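Side-chain contact in enoyl-CoA hydratase (Mycobacterium avium subsp. paratuberculosis, PDB 4LK5), which probably hydrates the double bond of enoyl-CoA thioesters to give 3-hydroxyacyl-CoA products: residues V133-G138 / D218-E223. Numbering follows the deposited sequence.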
loop_
_atom_site.group_PDB
_atom_site.type_symbol
_atom_site.label_atom_id
_atom_site.label_comp_id
_atom_site.label_asym_id
_atom_site.label_seq_id
_atom_site.Cartn_x
_atom_site.Cartn_y
_atom_site.Cartn_z
ATOM N N VAL C 133 -9.079 -18.188 6.152
ATOM C CA VAL C 133 -8.080 -17.931 7.171
ATOM C C VAL C 133 -6.841 -18.748 6.961
ATOM O O VAL C 133 -6.945 -19.946 6.867
ATOM C CB VAL C 133 -8.567 -18.312 8.573
ATOM C CG1 VAL C 133 -7.528 -17.856 9.617
ATOM C CG2 VAL C 133 -9.916 -17.709 8.868
ATOM N N ALA C 134 -5.677 -18.095 6.923
ATOM C CA ALA C 134 -4.394 -18.761 6.872
ATOM C C ALA C 134 -3.743 -18.846 8.243
ATOM O O ALA C 134 -3.535 -17.852 8.921
ATOM C CB ALA C 134 -3.456 -18.065 5.904
ATOM N N VAL C 135 -3.374 -20.057 8.607
ATOM C CA VAL C 135 -2.917 -20.392 9.928
ATOM C C VAL C 135 -1.465 -20.785 9.814
ATOM O O VAL C 135 -1.164 -21.891 9.438
ATOM C CB VAL C 135 -3.707 -21.610 10.453
ATOM C CG1 VAL C 135 -3.179 -22.033 11.818
ATOM C CG2 VAL C 135 -5.188 -21.292 10.513
ATOM N N VAL C 136 -0.568 -19.881 10.154
ATOM C CA VAL C 136 0.829 -20.043 9.818
ATOM C C VAL C 136 1.631 -20.338 11.101
ATOM O O VAL C 136 1.943 -19.417 11.831
ATOM C CB VAL C 136 1.301 -18.782 9.051
ATOM C CG1 VAL C 136 2.724 -18.924 8.554
ATOM C CG2 VAL C 136 0.397 -18.537 7.848
ATOM N N GLN C 137 1.923 -21.618 11.386
ATOM C CA GLN C 137 2.586 -21.982 12.671
ATOM C C GLN C 137 4.085 -21.991 12.503
ATOM O O GLN C 137 4.794 -21.918 13.485
ATOM C CB GLN C 137 2.176 -23.344 13.310
ATOM C CG GLN C 137 0.972 -24.098 12.763
ATOM C CD GLN C 137 1.270 -24.757 11.425
ATOM O OE1 GLN C 137 2.378 -25.290 11.177
ATOM N NE2 GLN C 137 0.273 -24.697 10.525
ATOM N N GLY C 138 4.569 -22.088 11.269
ATOM C CA GLY C 138 6.003 -22.086 11.050
ATOM C C GLY C 138 6.414 -21.484 9.731
ATOM O O GLY C 138 5.841 -20.508 9.312
ATOM N N ASP C 218 3.290 -20.900 22.325
ATOM C CA ASP C 218 2.525 -21.730 23.279
ATOM C C ASP C 218 1.022 -21.350 23.348
ATOM O O ASP C 218 0.180 -22.198 23.640
ATOM C CB ASP C 218 3.207 -21.788 24.673
ATOM C CG ASP C 218 3.334 -20.425 25.339
ATOM O OD1 ASP C 218 2.816 -19.419 24.804
ATOM O OD2 ASP C 218 3.956 -20.356 26.416
ATOM N N GLU C 219 0.694 -20.094 23.037
ATOM C CA GLU C 219 -0.717 -19.625 22.923
ATOM C C GLU C 219 -1.353 -19.717 21.511
ATOM O O GLU C 219 -2.588 -19.596 21.368
ATOM C CB GLU C 219 -0.814 -18.187 23.451
ATOM C CG GLU C 219 -0.445 -18.066 24.935
ATOM C CD GLU C 219 0.043 -16.689 25.311
ATOM O OE1 GLU C 219 -0.745 -15.729 25.181
ATOM O OE2 GLU C 219 1.214 -16.562 25.733
ATOM N N PHE C 220 -0.533 -19.968 20.480
ATOM C CA PHE C 220 -1.004 -19.972 19.072
ATOM C C PHE C 220 -2.269 -20.767 18.747
ATOM O O PHE C 220 -3.179 -20.227 18.141
ATOM C CB PHE C 220 0.102 -20.426 18.115
ATOM C CG PHE C 220 -0.228 -20.192 16.665
ATOM C CD1 PHE C 220 -0.408 -18.898 16.188
ATOM C CD2 PHE C 220 -0.356 -21.259 15.776
ATOM C CE1 PHE C 220 -0.712 -18.669 14.871
ATOM C CE2 PHE C 220 -0.664 -21.029 14.451
ATOM C CZ PHE C 220 -0.844 -19.730 13.997
ATOM N N GLU C 221 -2.322 -22.043 19.109
ATOM C CA GLU C 221 -3.469 -22.884 18.712
ATOM C C GLU C 221 -4.780 -22.391 19.310
ATOM O O GLU C 221 -5.786 -22.308 18.626
ATOM C CB GLU C 221 -3.222 -24.372 19.005
ATOM C CG GLU C 221 -2.367 -25.042 17.930
ATOM C CD GLU C 221 -2.111 -26.537 18.160
ATOM O OE1 GLU C 221 -2.714 -27.163 19.077
ATOM O OE2 GLU C 221 -1.284 -27.097 17.408
ATOM N N ALA C 222 -4.747 -22.000 20.570
ATOM C CA ALA C 222 -5.956 -21.535 21.258
ATOM C C ALA C 222 -6.460 -20.251 20.638
ATOM O O ALA C 222 -7.661 -20.053 20.497
ATOM C CB ALA C 222 -5.672 -21.315 22.746
ATOM N N GLU C 223 -5.525 -19.368 20.293
ATOM C CA GLU C 223 -5.884 -18.087 19.698
ATOM C C GLU C 223 -6.523 -18.233 18.313
ATOM O O GLU C 223 -7.545 -17.599 18.007
ATOM C CB GLU C 223 -4.670 -17.191 19.643
ATOM C CG GLU C 223 -4.400 -16.533 20.973
ATOM C CD GLU C 223 -5.605 -15.727 21.466
ATOM O OE1 GLU C 223 -6.427 -15.209 20.654
ATOM O OE2 GLU C 223 -5.744 -15.606 22.686
#
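F220 meets V135, V136 and Q137 with the far end of its ring, an example of how one aromatic side chain can join a helix to the end of a β-strand. The apolar part begins at V135, whose CG1 lies 3.8 Å from CE2 of F220 and nearly as close to CZ. F220 sets off toward the strand, and CG anti to its backbone N (chi1 -169°) lets the ring reach it. Q137 adds its aliphatic portion: CB stands 3.8 Å from F220 CE2, with CG also near that carbon. The glutamine chain runs roughly at right angles to the phenylalanine, then bends at chi2, carrying its amide away from the helix; the amide plane is turned 62° from the ring.

Backbone contacts complete the arrangement. V136 O approaches F220 CZ to 3.5 Å, and Q137 CA lies 3.8 Å from F220 CE2. No hydrogen bond links the segments, and the join rests on van der Waals contact. In this crotonase-like fold, helix 217-233 thus packs against strand 132-136, which runs parallel between strands 82-87 and 153-157 in the mixed sheet, with F220 also touching S157 on the adjacent strand 153-157 and Y215 on the outermost strand 213-215.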